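Local structure of 2,3-dihydroxy-2,3-dihydrophenylpropionate dehydrogenase (Pseudomonas sp. MC1, 5XTF) at residues 155-160 with 248-253. The protein is a tetrameric short-chain dehydrogenase that oxidises naphthalene cis-dihydrodiol to 1,2-dihydroxynaphthalene with NAD(+) as the hydride acceptor. Sequence-based numbering, arbitrary orientation.
Sequences VMTASV and APYLLL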
ATOM      1  N   VAL B 155     -12.596  14.478  -8.817  1.00 19.43           N
ATOM      2  CA  VAL B 155     -12.051  13.204  -9.277  1.00 19.71           C
ATOM      3  C   VAL B 155     -10.822  13.514 -10.100  1.00 21.31           C
ATOM      4  O   VAL B 155     -10.894  14.312 -11.041  1.00 20.33           O
ATOM      5  CB  VAL B 155     -13.042  12.380 -10.111  1.00 21.84           C
ATOM      6  CG1 VAL B 155     -12.476  10.981 -10.337  1.00 21.59           C
ATOM      7  CG2 VAL B 155     -14.397  12.320  -9.435  1.00 23.84           C
ATOM      8  N   MET B 156      -9.695  12.907  -9.739  1.00 19.34           N
ATOM      9  CA  MET B 156      -8.467  13.018 -10.497  1.00 18.46           C
ATOM     10  C   MET B 156      -8.204  11.722 -11.244  1.00 18.97           C
ATOM     11  O   MET B 156      -8.532  10.627 -10.773  1.00 18.81           O
ATOM     12  CB  MET B 156      -7.276  13.331  -9.591  1.00 20.50           C
ATOM     13  CG  MET B 156      -7.277  14.740  -9.016  1.00 21.26           C
ATOM     14  SD  MET B 156      -6.031  14.955  -7.726  1.00 28.47           S
ATOM     15  CE  MET B 156      -6.965  14.605  -6.246  1.00 26.75           C
ATOM     16  N   THR B 157      -7.615  11.851 -12.416  1.00 16.44           N
ATOM     17  CA  THR B 157      -7.100  10.696 -13.130  1.00 19.16           C
ATOM     18  C   THR B 157      -5.685  10.418 -12.619  1.00 22.44           C
ATOM     19  O   THR B 157      -4.774  11.244 -12.783  1.00 20.79           O
ATOM     20  CB  THR B 157      -7.121  10.942 -14.641  1.00 25.29           C
ATOM     21  OG1 THR B 157      -8.478  11.067 -15.099  1.00 24.74           O
ATOM     22  CG2 THR B 157      -6.434   9.814 -15.384  1.00 22.24           C
ATOM     23  N   ALA B 158      -5.518   9.281 -11.950  1.00 21.23           N
ATOM     24  CA  ALA B 158      -4.205   8.771 -11.586  1.00 24.91           C
ATOM     25  C   ALA B 158      -3.736   7.875 -12.721  1.00 25.65           C
ATOM     26  O   ALA B 158      -3.823   8.276 -13.884  1.00 27.37           O
ATOM     27  CB  ALA B 158      -4.261   8.029 -10.250  1.00 21.43           C
ATOM     28  N   SER B 159      -3.284   6.658 -12.415  1.00 28.06           N
ATOM     29  CA  SER B 159      -2.714   5.763 -13.422  1.00 29.78           C
ATOM     30  C   SER B 159      -2.348   4.432 -12.762  1.00 34.36           C
ATOM     31  O   SER B 159      -2.180   4.354 -11.539  1.00 33.72           O
ATOM     32  CB  SER B 159      -1.477   6.403 -14.082  1.00 32.15           C
ATOM     33  OG  SER B 159      -0.842   5.539 -14.999  1.00 34.20           O
ATOM     34  N   VAL B 160      -2.225   3.381 -13.581  1.00 34.98           N
ATOM     35  CA  VAL B 160      -1.639   2.146 -13.057  1.00 33.92           C
ATOM     36  C   VAL B 160      -0.207   2.408 -12.629  1.00 37.65           C
ATOM     37  O   VAL B 160       0.318   1.738 -11.728  1.00 36.50           O
ATOM     38  CB  VAL B 160      -1.715   0.991 -14.083  1.00 37.65           C
ATOM     39  CG1 VAL B 160      -0.836   1.271 -15.284  1.00 39.18           C
ATOM     40  CG2 VAL B 160      -1.312  -0.339 -13.431  1.00 35.56           C
ATOM     41  N   ALA B 248     -16.975   4.043 -15.913  1.00 23.02           N
ATOM     42  CA  ALA B 248     -17.902   3.821 -14.808  1.00 22.61           C
ATOM     43  C   ALA B 248     -17.366   4.274 -13.450  1.00 25.37           C
ATOM     44  O   ALA B 248     -18.137   4.898 -12.703  1.00 23.76           O
ATOM     45  CB  ALA B 248     -18.332   2.344 -14.760  1.00 23.33           C
ATOM     46  N   PRO B 249     -16.097   4.025 -13.065  1.00 22.63           N
ATOM     47  CA  PRO B 249     -15.643   4.505 -11.745  1.00 21.43           C
ATOM     48  C   PRO B 249     -15.762   6.009 -11.574  1.00 23.15           C
ATOM     49  O   PRO B 249     -16.072   6.478 -10.467  1.00 22.77           O
ATOM     50  CB  PRO B 249     -14.170   4.052 -11.680  1.00 23.01           C
ATOM     51  CG  PRO B 249     -14.073   2.912 -12.652  1.00 23.44           C
ATOM     52  CD  PRO B 249     -15.050   3.245 -13.751  1.00 19.82           C
ATOM     53  N   TYR B 250     -15.527   6.784 -12.639  1.00 20.33           N
ATOM     54  CA  TYR B 250     -15.694   8.230 -12.533  1.00 22.43           C
ATOM     55  C   TYR B 250     -17.135   8.586 -12.194  1.00 23.52           C
ATOM     56  O   TYR B 250     -17.383   9.418 -11.317  1.00 22.01           O
ATOM     57  CB  TYR B 250     -15.282   8.914 -13.831  1.00 20.50           C
ATOM     58  CG  TYR B 250     -13.815   8.845 -14.171  1.00 18.24           C
ATOM     59  CD1 TYR B 250     -12.960   9.898 -13.880  1.00 15.76           C
ATOM     60  CD2 TYR B 250     -13.302   7.750 -14.837  1.00 21.66           C
ATOM     61  CE1 TYR B 250     -11.637   9.852 -14.229  1.00 18.68           C
ATOM     62  CE2 TYR B 250     -11.989   7.687 -15.192  1.00 17.95           C
ATOM     63  CZ  TYR B 250     -11.151   8.732 -14.884  1.00 22.77           C
ATOM     64  OH  TYR B 250      -9.820   8.642 -15.254  1.00 20.54           O
ATOM     65  N   LEU B 251     -18.095   7.945 -12.862  1.00 22.21           N
ATOM     66  CA  LEU B 251     -19.503   8.232 -12.615  1.00 24.24           C
ATOM     67  C   LEU B 251     -19.890   7.911 -11.180  1.00 24.79           C
ATOM     68  O   LEU B 251     -20.586   8.694 -10.528  1.00 25.81           O
ATOM     69  CB  LEU B 251     -20.370   7.433 -13.580  1.00 26.60           C
ATOM     70  CG  LEU B 251     -20.380   7.875 -15.034  1.00 32.73           C
ATOM     71  CD1 LEU B 251     -21.090   6.789 -15.838  1.00 33.49           C
ATOM     72  CD2 LEU B 251     -21.108   9.211 -15.165  1.00 28.52           C
ATOM     73  N   LEU B 252     -19.467   6.741 -10.683  1.00 22.41           N
ATOM     74  CA  LEU B 252     -19.686   6.384  -9.285  1.00 25.83           C
ATOM     75  C   LEU B 252     -19.104   7.440  -8.346  1.00 25.22           C
ATOM     76  O   LEU B 252     -19.769   7.881  -7.399  1.00 28.08           O
ATOM     77  CB  LEU B 252     -19.052   5.017  -9.000  1.00 27.77           C
ATOM     78  CG  LEU B 252     -19.310   4.147  -7.758  1.00 29.22           C
ATOM     79  CD1 LEU B 252     -18.191   3.117  -7.665  1.00 28.07           C
ATOM     80  CD2 LEU B 252     -19.407   4.898  -6.445  1.00 31.54           C
ATOM     81  N   LEU B 253     -17.848   7.837  -8.580  1.00 23.21           N
ATOM     82  CA  LEU B 253     -17.167   8.754  -7.661  1.00 26.99           C
ATOM     83  C   LEU B 253     -17.759  10.164  -7.683  1.00 22.02           C
ATOM     84  O   LEU B 253     -17.664  10.886  -6.684  1.00 27.25           O
ATOM     85  CB  LEU B 253     -15.668   8.811  -7.977  1.00 21.47           C
ATOM     86  CG  LEU B 253     -14.819   7.558  -7.731  1.00 23.92           C
ATOM     87  CD1 LEU B 253     -13.386   7.772  -8.250  1.00 21.37           C
ATOM     88  CD2 LEU B 253     -14.796   7.169  -6.266  1.00 22.50           C
TER
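Val155 and Tyr250 bury most of the surface where a central strand of the Rossmann fold meets a helix laid against the sheet. The branched valine suits a strand facing a helix: Val155 CG1, anti to the backbone N (chi1 -170°), reaches Tyr250 CD1 at 3.7 Å, meeting the ring from an oblique direction. Val155 CG1 also lies 3.9 Å from Leu253 CD1, one helical turn beyond Tyr250, while Val155 CG2 approaches Leu253 CB at 4.0 Å. The valine thus packs against two helix residues, with the leucine side chain crossing it at about a right angle.

Tyrosine gives the helix a long, flat apolar arm with a polar end. Its CG is turned anti to its own carbonyl carbon (chi1 -67°), and the ring extends past Val155 to Thr157, where the hydroxyl Tyr250 OH donates a hydrogen bond of 2.8 Å to Thr157 OG1. That oxygen sits at the ring edge, near the ring plane, and the threonine methyl CG2 is 3.6 Å from Tyr250 OH. Threonine offers both a strand-compatible branch and a hydroxyl: OG1 also hydrogen-bonds to Asn104 OD1, so this buried oxygen links the tyrosine to an NAD(+)-binding residue. The side chain of Tyr250 also lies close to that of Ile35, another residue of the cofactor site.

Strand 153-157 lies between strands 100-103 and 195-201 in the parallel sheet, and its segment 155-157 runs nearly antiparallel to helix segment 248-253, at 158°. Met156, pointing away from the helix, packs instead on helix 170-190 across the sheet. Tyr250 and Leu253 also touch Val199 of strand 195-201, and Leu253 reaches Ile267 of strand 266-269, so helix 248-254 spans three neighbouring strands.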